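Selenium-binding protein (PDB 2ECE) is of unknown biological function but folds as a beta propeller and may bind selenium. Local coordinates at residues K124-E129 / F174-K179; D215-E220 / N407-E412; K264-I269 / S351-P356; I326-S329 / F334-L337; V362-I367 / V419-N424. All coordinates share one frame; numbering follows the deposited sequence.

Contact 1 (K124-E129 / F174-K179)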
# COMPACT_ATOMS: atom_id res chain seq x y z
N LYS A 124 -22.07 -3.53 6.73
CA LYS A 124 -22.20 -2.19 7.31
C LYS A 124 -21.49 -1.14 6.47
O LYS A 124 -20.42 -1.39 5.91
CB LYS A 124 -21.65 -2.16 8.73
CG LYS A 124 -21.79 -0.80 9.43
CD LYS A 124 -21.53 -0.90 10.93
CE LYS A 124 -21.94 0.38 11.66
NZ LYS A 124 -22.04 0.18 13.13
N VAL A 125 -22.11 0.03 6.36
CA VAL A 125 -21.53 1.13 5.61
C VAL A 125 -21.48 2.37 6.48
O VAL A 125 -22.47 2.73 7.12
CB VAL A 125 -22.36 1.47 4.35
CG1 VAL A 125 -21.75 2.68 3.64
CG2 VAL A 125 -22.41 0.27 3.41
N ILE A 126 -20.32 3.02 6.53
CA ILE A 126 -20.17 4.25 7.28
C ILE A 126 -20.14 5.29 6.18
O ILE A 126 -19.17 5.36 5.42
CB ILE A 126 -18.85 4.29 8.06
CG1 ILE A 126 -18.75 3.08 8.98
CG2 ILE A 126 -18.76 5.57 8.87
CD1 ILE A 126 -17.41 2.93 9.63
N GLU A 127 -21.20 6.07 6.06
CA GLU A 127 -21.29 7.08 5.01
C GLU A 127 -20.25 8.19 5.15
O GLU A 127 -19.81 8.52 6.26
CB GLU A 127 -22.71 7.68 4.97
CG GLU A 127 -23.81 6.68 4.58
CD GLU A 127 -23.66 6.13 3.16
OE1 GLU A 127 -22.96 6.76 2.34
OE2 GLU A 127 -24.26 5.08 2.86
N PRO A 128 -19.85 8.79 4.03
CA PRO A 128 -18.87 9.87 3.94
C PRO A 128 -19.10 11.03 4.92
O PRO A 128 -18.16 11.54 5.52
CB PRO A 128 -18.98 10.32 2.49
CG PRO A 128 -19.28 9.04 1.79
CD PRO A 128 -20.35 8.44 2.68
N GLU A 129 -20.35 11.44 5.07
CA GLU A 129 -20.63 12.56 5.96
C GLU A 129 -20.47 12.23 7.43
O GLU A 129 -20.19 13.12 8.24
CB GLU A 129 -22.01 13.13 5.63
CG GLU A 129 -22.05 13.56 4.16
CD GLU A 129 -20.78 14.33 3.79
OE1 GLU A 129 -20.41 14.43 2.59
OE2 GLU A 129 -20.14 14.86 4.72
N PHE A 174 -17.38 -0.50 14.85
CA PHE A 174 -16.79 -0.08 13.58
C PHE A 174 -17.16 1.36 13.29
O PHE A 174 -16.98 1.84 12.17
CB PHE A 174 -17.26 -0.98 12.43
CG PHE A 174 -16.85 -2.41 12.57
CD1 PHE A 174 -17.79 -3.43 12.51
CD2 PHE A 174 -15.51 -2.75 12.76
CE1 PHE A 174 -17.41 -4.76 12.66
CE2 PHE A 174 -15.12 -4.07 12.91
CZ PHE A 174 -16.07 -5.08 12.86
N GLU A 175 -17.69 2.05 14.30
CA GLU A 175 -18.09 3.45 14.15
C GLU A 175 -16.87 4.35 14.34
O GLU A 175 -15.98 4.03 15.12
CB GLU A 175 -19.16 3.81 15.18
CG GLU A 175 -20.46 3.02 15.05
CD GLU A 175 -21.39 3.58 13.98
OE1 GLU A 175 -20.95 4.41 13.16
OE2 GLU A 175 -22.58 3.18 13.97
N PRO A 176 -16.82 5.48 13.62
CA PRO A 176 -15.69 6.40 13.74
C PRO A 176 -15.60 6.95 15.15
O PRO A 176 -16.62 7.32 15.74
CB PRO A 176 -16.02 7.51 12.75
CG PRO A 176 -17.06 6.91 11.85
CD PRO A 176 -17.87 6.07 12.78
N LEU A 177 -14.39 7.01 15.70
CA LEU A 177 -14.21 7.58 17.03
C LEU A 177 -13.81 9.04 16.85
O LEU A 177 -14.39 9.93 17.46
CB LEU A 177 -13.14 6.81 17.80
CG LEU A 177 -13.54 5.37 18.13
CD1 LEU A 177 -12.32 4.57 18.53
CD2 LEU A 177 -14.59 5.38 19.25
N GLY A 178 -12.83 9.27 15.98
CA GLY A 178 -12.37 10.63 15.73
C GLY A 178 -10.90 10.66 15.37
O GLY A 178 -10.31 9.63 15.06
N LYS A 179 -10.31 11.86 15.42
CA LYS A 179 -8.90 12.04 15.11
C LYS A 179 -8.01 11.33 16.12
O LYS A 179 -8.31 11.30 17.31
CB LYS A 179 -8.52 13.53 15.13
CG LYS A 179 -8.95 14.34 13.92
CD LYS A 179 -8.23 15.68 13.92
CE LYS A 179 -8.69 16.57 12.78
NZ LYS A 179 -10.15 16.83 12.90
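The carboxylate of Glu-175 and the ring of Pro-176 meet Lys-124 and Ile-126 where strand 121-126 ends and strand 176-179 begins. Lys-124 NZ comes over one face of the carboxylate rather than into its plane, standing 3.2 Å from Glu-175 OE2 and almost directly above it. This is a salt bridge, but as a hydrogen bond it is weak. The two side chains cross at about a right angle, because the lysine chain runs out nearly straight (CG anti to the backbone N, chi1 -178°) while Glu-175 folds back at chi2 (-81°). The ammonium group has its stronger polar partner in Ser-173 O. Pro-176 CG, a corner of the ring, points at Ile-126, whose CG2 lies 3.7 Å from it. The Phe-174 ring turns off from the 124-129 segment to pack edge-to-face with Phe-97. Phe-174 O is buried without a polar partner, and its very short approach to Ile-126 CD1 makes the detail there doubtful. The contact joins two neighbouring propeller blades at strand 121-126 and strand 176-179, each the last strand of its sheet. Strand 108-112 bonds to Lys-124 and Ile-126 through the backbone, Leu-169 of strand 165-169 touches both Ile-126 and Pro-176, and helix 128-135 covers the same pair with Val-131 and Val-134.

Contact 2 (D215-E220 / N407-E412)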
# COMPACT_ATOMS: atom_id res chain seq x y z
N ASP A 215 -7.22 15.90 -9.36
CA ASP A 215 -7.33 16.18 -10.79
C ASP A 215 -6.07 15.81 -11.57
O ASP A 215 -5.94 16.17 -12.74
CB ASP A 215 -7.67 17.66 -11.04
CG ASP A 215 -9.08 18.01 -10.59
OD1 ASP A 215 -9.96 17.14 -10.68
OD2 ASP A 215 -9.30 19.16 -10.15
N GLY A 216 -5.15 15.10 -10.93
CA GLY A 216 -3.93 14.69 -11.61
C GLY A 216 -2.67 15.36 -11.11
O GLY A 216 -2.73 16.26 -10.27
N LEU A 217 -1.53 14.92 -11.63
CA LEU A 217 -0.24 15.47 -11.24
C LEU A 217 0.06 16.70 -12.08
O LEU A 217 0.05 16.64 -13.31
CB LEU A 217 0.86 14.44 -11.46
CG LEU A 217 2.17 14.50 -10.67
CD1 LEU A 217 3.29 14.01 -11.57
CD2 LEU A 217 2.47 15.90 -10.17
N LYS A 218 0.32 17.81 -11.41
CA LYS A 218 0.67 19.04 -12.10
C LYS A 218 2.10 19.34 -11.68
O LYS A 218 2.35 19.73 -10.55
CB LYS A 218 -0.27 20.17 -11.69
CG LYS A 218 -1.65 20.07 -12.33
CD LYS A 218 -2.62 21.12 -11.80
CE LYS A 218 -3.95 21.08 -12.55
NZ LYS A 218 -4.52 19.70 -12.58
N LEU A 219 3.03 19.10 -12.60
CA LEU A 219 4.45 19.32 -12.34
C LEU A 219 4.78 20.63 -11.64
O LEU A 219 5.76 20.70 -10.90
CB LEU A 219 5.23 19.21 -13.66
CG LEU A 219 5.79 17.83 -14.01
CD1 LEU A 219 4.88 16.73 -13.48
CD2 LEU A 219 5.94 17.72 -15.53
N GLU A 220 3.97 21.67 -11.85
CA GLU A 220 4.24 22.94 -11.20
C GLU A 220 3.90 22.89 -9.71
O GLU A 220 4.34 23.75 -8.94
CB GLU A 220 3.44 24.06 -11.86
CG GLU A 220 1.93 23.85 -11.82
CD GLU A 220 1.40 23.18 -13.08
OE1 GLU A 220 2.10 22.30 -13.63
OE2 GLU A 220 0.28 23.52 -13.51
N ASN A 407 -4.32 7.83 -16.01
CA ASN A 407 -4.66 8.46 -17.27
C ASN A 407 -3.60 9.42 -17.82
O ASN A 407 -3.59 9.69 -19.02
CB ASN A 407 -6.00 9.18 -17.13
CG ASN A 407 -7.15 8.22 -16.86
OD1 ASN A 407 -7.00 7.00 -17.00
ND2 ASN A 407 -8.31 8.75 -16.48
N GLN A 408 -2.72 9.90 -16.97
CA GLN A 408 -1.66 10.81 -17.42
C GLN A 408 -0.44 10.05 -17.91
O GLN A 408 0.14 10.39 -18.94
CB GLN A 408 -1.23 11.74 -16.29
CG GLN A 408 -2.27 12.75 -15.87
CD GLN A 408 -1.78 13.58 -14.72
OE1 GLN A 408 -1.64 13.09 -13.60
NE2 GLN A 408 -1.49 14.85 -14.98
N PHE A 409 -0.03 9.03 -17.15
CA PHE A 409 1.14 8.25 -17.52
C PHE A 409 0.86 7.10 -18.48
O PHE A 409 1.77 6.63 -19.17
CB PHE A 409 1.84 7.73 -16.26
CG PHE A 409 2.52 8.82 -15.47
CD1 PHE A 409 1.83 9.54 -14.50
CD2 PHE A 409 3.86 9.15 -15.73
CE1 PHE A 409 2.45 10.58 -13.80
CE2 PHE A 409 4.49 10.18 -15.04
CZ PHE A 409 3.78 10.90 -14.07
N TYR A 410 -0.38 6.64 -18.52
CA TYR A 410 -0.80 5.56 -19.42
C TYR A 410 -2.13 6.02 -19.99
O TYR A 410 -3.18 5.45 -19.71
CB TYR A 410 -0.95 4.24 -18.64
CG TYR A 410 0.38 3.71 -18.13
CD1 TYR A 410 1.27 3.05 -18.99
CD2 TYR A 410 0.79 3.95 -16.82
CE1 TYR A 410 2.53 2.66 -18.56
CE2 TYR A 410 2.05 3.56 -16.38
CZ TYR A 410 2.92 2.93 -17.25
OH TYR A 410 4.18 2.59 -16.83
N PRO A 411 -2.09 7.08 -20.82
CA PRO A 411 -3.26 7.68 -21.46
C PRO A 411 -4.07 6.78 -22.39
O PRO A 411 -5.23 7.05 -22.65
CB PRO A 411 -2.67 8.89 -22.19
CG PRO A 411 -1.34 8.37 -22.60
CD PRO A 411 -0.85 7.69 -21.34
N GLU A 412 -3.45 5.72 -22.89
CA GLU A 412 -4.17 4.81 -23.78
C GLU A 412 -5.24 4.02 -23.05
O GLU A 412 -6.09 3.39 -23.68
CB GLU A 412 -3.18 3.87 -24.47
CG GLU A 412 -2.16 4.60 -25.34
CD GLU A 412 -1.28 3.65 -26.13
OE1 GLU A 412 -1.83 2.72 -26.75
OE2 GLU A 412 -0.04 3.84 -26.14
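Gln-408 lays its amide along the backbone of Leu-217 and grips both polar atoms of that residue. Its OE1 takes the Leu-217 N-H at 2.7 Å in an almost straight bond (173°), the donor tilted modestly from the carbonyl plane. Its NE2 returns a bond of 2.9 Å to Leu-217 O, which lies near the amide plane. The side chain thus pairs with the leucine much as a neighbouring strand would. CD sits at the end of a chain extended through chi2, and chi3 of -70° turns the amide to meet the backbone. Gly-216 CA comes within 3.4 Å of Gln-408 OE1, where a side chain would be crowded. Beside this pair Leu-217 and Phe-409 cross obliquely, Leu-217 CD1 lying at the ring edge 4.0 Å from Phe-409 CZ. With an alanine in place of Gln-408, the N-H and carbonyl of Leu-217 would probably lose both mates, and the loop could shift. The loop 215-220 runs between helix 210-213 and helix 222-225, and Leu-219 rests on Ile-312 and Phe-316. On the other side, the last turn of helix 403-409 is tied through Asn-407 to Arg-443 and Gly-36, while the following Tyr-410 packs edge-to-face on Trp-340.

Contact 3 (K264-I269 / S351-P356)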
# COMPACT_ATOMS: atom_id res chain seq x y z
N LYS A 264 13.61 -4.56 16.20
CA LYS A 264 14.34 -3.70 15.27
C LYS A 264 13.64 -2.36 15.12
O LYS A 264 12.50 -2.29 14.67
CB LYS A 264 14.43 -4.37 13.90
CG LYS A 264 15.06 -5.75 13.91
CD LYS A 264 16.58 -5.67 14.01
CE LYS A 264 17.23 -7.04 13.80
NZ LYS A 264 16.98 -7.97 14.94
N LEU A 265 14.32 -1.28 15.46
CA LEU A 265 13.68 0.01 15.32
C LEU A 265 14.07 0.73 14.06
O LEU A 265 14.73 1.77 14.09
CB LEU A 265 13.95 0.89 16.53
CG LEU A 265 12.98 0.46 17.62
CD1 LEU A 265 13.67 -0.46 18.61
CD2 LEU A 265 12.42 1.70 18.29
N MET A 266 13.64 0.14 12.96
CA MET A 266 13.92 0.68 11.65
C MET A 266 12.91 0.17 10.64
O MET A 266 12.10 -0.71 10.92
CB MET A 266 15.33 0.29 11.22
CG MET A 266 15.59 -1.21 11.26
SD MET A 266 17.24 -1.61 10.63
CE MET A 266 18.25 -0.96 11.97
N GLY A 267 12.99 0.75 9.45
CA GLY A 267 12.12 0.39 8.36
C GLY A 267 12.47 1.23 7.14
O GLY A 267 13.40 2.05 7.20
N PHE A 268 11.74 1.03 6.06
CA PHE A 268 11.99 1.76 4.81
C PHE A 268 10.82 2.63 4.36
O PHE A 268 9.71 2.53 4.89
CB PHE A 268 12.31 0.78 3.68
CG PHE A 268 13.51 -0.09 3.94
CD1 PHE A 268 13.39 -1.27 4.67
CD2 PHE A 268 14.77 0.26 3.44
CE1 PHE A 268 14.50 -2.08 4.91
CE2 PHE A 268 15.89 -0.54 3.68
CZ PHE A 268 15.75 -1.72 4.41
N ILE A 269 11.11 3.48 3.39
CA ILE A 269 10.12 4.35 2.77
C ILE A 269 10.64 4.76 1.40
O ILE A 269 11.85 4.95 1.21
CB ILE A 269 9.82 5.63 3.60
CG1 ILE A 269 8.68 6.40 2.93
CG2 ILE A 269 11.05 6.51 3.68
CD1 ILE A 269 8.18 7.60 3.73
N SER A 351 19.81 -8.09 4.04
CA SER A 351 20.45 -8.74 5.19
C SER A 351 21.14 -7.63 5.97
O SER A 351 21.20 -7.65 7.19
CB SER A 351 21.46 -9.78 4.71
OG SER A 351 20.82 -10.81 3.98
N ASN A 352 21.68 -6.67 5.22
CA ASN A 352 22.30 -5.50 5.81
C ASN A 352 21.43 -4.40 5.24
O ASN A 352 21.58 -4.00 4.09
CB ASN A 352 23.74 -5.32 5.33
CG ASN A 352 24.35 -4.03 5.83
OD1 ASN A 352 23.70 -3.25 6.53
ND2 ASN A 352 25.61 -3.80 5.49
N PRO A 353 20.48 -3.90 6.05
CA PRO A 353 19.53 -2.84 5.67
C PRO A 353 20.21 -1.60 5.10
O PRO A 353 19.68 -0.95 4.19
CB PRO A 353 18.80 -2.53 6.97
CG PRO A 353 18.95 -3.79 7.77
CD PRO A 353 20.38 -4.17 7.49
N PHE A 354 21.38 -1.27 5.64
CA PHE A 354 22.13 -0.11 5.21
C PHE A 354 22.75 -0.24 3.83
O PHE A 354 23.04 0.76 3.18
CB PHE A 354 23.22 0.19 6.24
CG PHE A 354 22.68 0.60 7.58
CD1 PHE A 354 22.39 1.93 7.86
CD2 PHE A 354 22.44 -0.35 8.57
CE1 PHE A 354 21.87 2.31 9.09
CE2 PHE A 354 21.91 0.01 9.81
CZ PHE A 354 21.63 1.35 10.07
N LYS A 355 22.93 -1.48 3.37
CA LYS A 355 23.51 -1.72 2.05
C LYS A 355 22.75 -2.82 1.31
O LYS A 355 23.19 -3.97 1.26
CB LYS A 355 24.99 -2.12 2.19
CG LYS A 355 25.97 -0.96 2.01
CD LYS A 355 26.86 -1.21 0.80
CE LYS A 355 26.95 0.02 -0.09
NZ LYS A 355 27.47 -0.33 -1.44
N PRO A 356 21.59 -2.47 0.72
CA PRO A 356 20.75 -3.40 -0.02
C PRO A 356 21.42 -3.92 -1.29
O PRO A 356 22.12 -3.19 -1.98
CB PRO A 356 19.50 -2.57 -0.34
CG PRO A 356 19.48 -1.54 0.77
CD PRO A 356 20.93 -1.16 0.85
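Met-266 and Phe-268 leave the same face of strand 266-274 with different first torsions, and together they receive Pro-353. Met-266 places CG between its backbone N and carbonyl carbon (chi1 55°), runs straight through chi2, then bends at chi3 (71°), which carries CE round toward the Phe-354 ring. Phe-268 instead holds CG beside its backbone N (chi1 -59°), a turn that sends the ring toward the proline edge first. The Met-266 and Pro-353 side chains cross at about a right angle, SD lying 4.0 Å from Pro-353 CG. Pro-353 CB has two neighbours at equal range, Met-266 SD and Phe-268 CZ, each 4.1 Å from it. At the ring edge of Phe-268, near the ring plane, CE2 stands 3.8 Å from Pro-353 O. Met-266 CE makes a looser approach, 4.4 Å from Phe-354 CE2. The proline is presented by a type I beta turn from Asn-352 to Lys-355, closed by a bond of 2.9 Å from Lys-355 N to Asn-352 O. Asn-352 OD1 adds a weak bond to Phe-354 N, in the manner of an Asx turn. Phe-354 also packs edge-to-face on Phe-286, and the loop 351-356 packs against strand 266-274 of the preceding blade. No hydrogen bond crosses between the segments. The association rests on van der Waals packing of apolar side chains, the proline carbonyl oxygen merely lying near the ring edge.

Contact 4 (I326-S329 / F334-L337)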
# COMPACT_ATOMS: atom_id res chain seq x y z
N ILE A 326 6.51 -0.46 -1.91
CA ILE A 326 7.58 -1.30 -1.37
C ILE A 326 6.94 -2.27 -0.39
O ILE A 326 5.88 -1.99 0.17
CB ILE A 326 8.67 -0.49 -0.62
CG1 ILE A 326 8.03 0.39 0.46
CG2 ILE A 326 9.48 0.34 -1.60
CD1 ILE A 326 9.03 0.95 1.47
N ASP A 327 7.59 -3.41 -0.19
CA ASP A 327 7.07 -4.41 0.73
C ASP A 327 8.24 -5.30 1.15
O ASP A 327 9.10 -5.62 0.34
CB ASP A 327 5.98 -5.23 0.03
CG ASP A 327 4.93 -5.75 0.99
OD1 ASP A 327 4.85 -5.24 2.13
OD2 ASP A 327 4.18 -6.67 0.61
N ILE A 328 8.25 -5.69 2.42
CA ILE A 328 9.33 -6.52 2.97
C ILE A 328 8.85 -7.92 3.33
O ILE A 328 7.77 -8.09 3.90
CB ILE A 328 9.91 -5.87 4.25
CG1 ILE A 328 10.34 -4.43 3.97
CG2 ILE A 328 11.07 -6.69 4.78
CD1 ILE A 328 10.70 -3.65 5.21
N SER A 329 9.64 -8.93 2.99
CA SER A 329 9.26 -10.31 3.33
C SER A 329 9.28 -10.46 4.85
O SER A 329 10.01 -9.73 5.53
CB SER A 329 10.21 -11.32 2.68
OG SER A 329 11.56 -11.03 2.99
N PHE A 334 14.25 -9.65 2.43
CA PHE A 334 14.09 -9.00 1.12
C PHE A 334 13.18 -7.78 1.08
O PHE A 334 12.17 -7.72 1.78
CB PHE A 334 13.61 -10.03 0.10
CG PHE A 334 14.62 -11.12 -0.19
CD1 PHE A 334 15.78 -10.84 -0.90
CD2 PHE A 334 14.40 -12.42 0.26
CE1 PHE A 334 16.73 -11.84 -1.15
CE2 PHE A 334 15.35 -13.43 0.01
CZ PHE A 334 16.51 -13.13 -0.69
N LEU A 335 13.56 -6.82 0.25
CA LEU A 335 12.82 -5.58 0.07
C LEU A 335 12.40 -5.61 -1.40
O LEU A 335 13.24 -5.75 -2.29
CB LEU A 335 13.75 -4.38 0.34
CG LEU A 335 13.26 -3.01 0.83
CD1 LEU A 335 14.03 -1.93 0.09
CD2 LEU A 335 11.77 -2.85 0.61
N TYR A 336 11.10 -5.53 -1.67
CA TYR A 336 10.63 -5.54 -3.05
C TYR A 336 10.13 -4.16 -3.43
O TYR A 336 9.48 -3.50 -2.62
CB TYR A 336 9.51 -6.57 -3.24
CG TYR A 336 9.95 -7.99 -3.01
CD1 TYR A 336 10.00 -8.54 -1.73
CD2 TYR A 336 10.36 -8.79 -4.09
CE1 TYR A 336 10.44 -9.85 -1.51
CE2 TYR A 336 10.81 -10.10 -3.89
CZ TYR A 336 10.85 -10.62 -2.60
OH TYR A 336 11.31 -11.90 -2.40
N LEU A 337 10.45 -3.72 -4.64
CA LEU A 337 10.01 -2.42 -5.11
C LEU A 337 9.33 -2.59 -6.45
O LEU A 337 9.66 -3.50 -7.22
CB LEU A 337 11.17 -1.44 -5.33
CG LEU A 337 12.50 -1.30 -4.58
CD1 LEU A 337 13.15 0.00 -5.03
CD2 LEU A 337 12.30 -1.29 -3.08
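Leu-335 reaches across to both isoleucines of the facing strand. With CG anti to its backbone N (chi1 -153°) and chi2 away from a usual rotamer, it sends CD2 to 4.1 Å from Ile-326 CB and 4.0 Å from Ile-328 CG1. Ile-326 keeps CG1 between its backbone N and carbonyl carbon (chi1 54°), which swings CG2 to lie 3.6 Å from Leu-337 CD2, the two side chains side by side and pointing the same way. Ser-329 has a similar first torsion (53°), and this aims OG at Phe-334 N, 3.1 Å away; the stronger polar partner of OG is Asp-331 OD1. Replacing the serine by a valine would probably leave Phe-334 N without this partner and the turn end less fixed. The backbones form an antiparallel hairpin: Asp-327 and Tyr-336 are a hydrogen-bonded pair, Tyr-336 N donating to Asp-327 O at 2.8 Å, and that oxygen also lies at the edge of the Tyr-336 ring. These are the first two strands of their blade, with strand 344-349 beyond 334-339. Ile-326, Ile-328 and Leu-335 pack on Phe-268 of strand 266-274 in the preceding blade, while Asp-327 and Tyr-336 on the other face meet strand 386-388 of the next.

Contact 5 (V362-I367 / V419-N424)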
# COMPACT_ATOMS: atom_id res chain seq x y z
N VAL A 362 12.30 -8.30 -12.63
CA VAL A 362 11.46 -8.76 -13.73
C VAL A 362 10.86 -7.55 -14.43
O VAL A 362 10.70 -6.48 -13.82
CB VAL A 362 10.31 -9.69 -13.24
CG1 VAL A 362 10.89 -10.96 -12.65
CG2 VAL A 362 9.44 -8.97 -12.22
N LYS A 363 10.55 -7.69 -15.71
CA LYS A 363 9.98 -6.60 -16.49
C LYS A 363 8.51 -6.87 -16.80
O LYS A 363 8.16 -7.94 -17.29
CB LYS A 363 10.74 -6.42 -17.81
CG LYS A 363 12.24 -6.27 -17.67
CD LYS A 363 12.88 -6.08 -19.04
CE LYS A 363 14.35 -6.41 -19.03
NZ LYS A 363 15.10 -5.57 -18.05
N LEU A 364 7.67 -5.90 -16.51
CA LEU A 364 6.23 -6.02 -16.74
C LEU A 364 5.71 -4.65 -17.19
O LEU A 364 5.87 -3.66 -16.47
CB LEU A 364 5.52 -6.45 -15.46
CG LEU A 364 5.83 -7.82 -14.85
CD1 LEU A 364 5.31 -7.87 -13.41
CD2 LEU A 364 5.19 -8.93 -15.69
N GLY A 365 5.10 -4.60 -18.37
CA GLY A 365 4.57 -3.35 -18.89
C GLY A 365 5.59 -2.22 -18.82
O GLY A 365 6.75 -2.41 -19.19
N GLY A 366 5.16 -1.05 -18.35
CA GLY A 366 6.07 0.08 -18.22
C GLY A 366 6.20 0.95 -19.46
O GLY A 366 6.12 0.46 -20.59
N ILE A 367 6.39 2.24 -19.24
CA ILE A 367 6.56 3.16 -20.36
C ILE A 367 7.89 2.85 -21.04
O ILE A 367 8.03 3.01 -22.25
CB ILE A 367 6.56 4.63 -19.87
CG1 ILE A 367 5.21 4.98 -19.25
CG2 ILE A 367 6.87 5.56 -21.03
CD1 ILE A 367 5.21 6.29 -18.49
N VAL A 419 -0.52 -10.17 -11.48
CA VAL A 419 0.53 -11.09 -11.86
C VAL A 419 1.13 -11.73 -10.62
O VAL A 419 1.17 -11.11 -9.55
CB VAL A 419 1.62 -10.33 -12.64
CG1 VAL A 419 2.95 -11.07 -12.57
CG2 VAL A 419 1.18 -10.16 -14.09
N LYS A 420 1.59 -12.97 -10.77
CA LYS A 420 2.23 -13.66 -9.66
C LYS A 420 3.69 -13.88 -10.00
O LYS A 420 4.04 -14.27 -11.12
CB LYS A 420 1.56 -15.01 -9.37
CG LYS A 420 2.27 -15.75 -8.23
CD LYS A 420 1.47 -16.91 -7.65
CE LYS A 420 1.62 -18.20 -8.44
NZ LYS A 420 1.08 -19.37 -7.68
N LEU A 421 4.55 -13.61 -9.02
CA LEU A 421 5.98 -13.79 -9.18
C LEU A 421 6.40 -14.87 -8.19
O LEU A 421 5.82 -14.99 -7.11
CB LEU A 421 6.72 -12.49 -8.84
CG LEU A 421 6.33 -11.22 -9.59
CD1 LEU A 421 7.21 -10.07 -9.12
CD2 LEU A 421 6.49 -11.43 -11.09
N ASN A 422 7.40 -15.66 -8.56
CA ASN A 422 7.90 -16.70 -7.68
C ASN A 422 9.23 -16.19 -7.17
O ASN A 422 10.17 -15.99 -7.95
CB ASN A 422 8.07 -18.01 -8.46
CG ASN A 422 6.74 -18.62 -8.88
OD1 ASN A 422 6.53 -18.93 -10.05
ND2 ASN A 422 5.84 -18.80 -7.92
N ALA A 423 9.32 -15.93 -5.87
CA ALA A 423 10.54 -15.41 -5.28
C ALA A 423 11.37 -16.51 -4.63
O ALA A 423 10.83 -17.40 -3.95
CB ALA A 423 10.21 -14.34 -4.26
N ASN A 424 12.68 -16.44 -4.84
CA ASN A 424 13.60 -17.43 -4.30
C ASN A 424 14.10 -17.02 -2.92
O ASN A 424 14.72 -15.97 -2.76
CB ASN A 424 14.80 -17.60 -5.24
CG ASN A 424 15.66 -18.78 -4.88
OD1 ASN A 424 16.10 -18.93 -3.74
ND2 ASN A 424 15.93 -19.65 -5.86
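Leu-421 takes Val-362 squarely between its two methyls: Val-362 CG2 is 4.0 Å from Leu-421 CD1 and equally 4.0 Å from Leu-421 CD2. The pair meets tip to tip, as do Leu-364 and Val-419 next to it, where Leu-364 CD1 stands 4.1 Å from Val-419 CG1. A looser diagonal touch, 4.4 Å from Leu-364 CD1 to Leu-421 CD2, links the two pairs. Val-419 has CG1 anti to its backbone N (chi1 157°), and Leu-364 has CG anti to its carbonyl carbon (chi1 -64°); these torsions direct the methyls at each other across backbones whose CA atoms, at Leu-364 and Val-419, are 9.1 Å apart. Around these four side chains, Val-345 of strand 344-349 touches both Val-362 and Leu-421. Val-395 and Val-397 support Leu-421 from strand 394-398, while Ile-431 touches Leu-364 and Phe-436 touches Val-419 from strand 429-438. Backbone bonds to Val-345 and Gly-343 hold Val-362 and Leu-364 in place at the end of strand 357-363. The contact therefore lies between the faces of two successive propeller blades. Its chemistry is purely aliphatic: no hydrogen bond crosses, the touching residues are buried, and cohesion comes from dispersion and the exclusion of water.

Overall arrangement
Contacts 3, 4 and 5 form a chain through successive blades. Contacts 3 and 4 have centres 11 Å apart and share one apolar patch, where Phe-268 CD1 comes within 3.6 Å of Ile-328 CD1. Contact 4 then touches contact 5 on its other face through Tyr-336 OH, 3.3 Å from Ala-423 CB. Contact 2 joins this group at Tyr-410, whose OH lies 3.4 Å from Gly-366 CA, although the centres of contacts 2 and 5 are 24 Å apart. Contact 1 stands apart, across the centre of the chain from contacts 3, 4 and 5, with about 23 Å between its nearest atoms and those of contact 4. None can be tied to a selenium site.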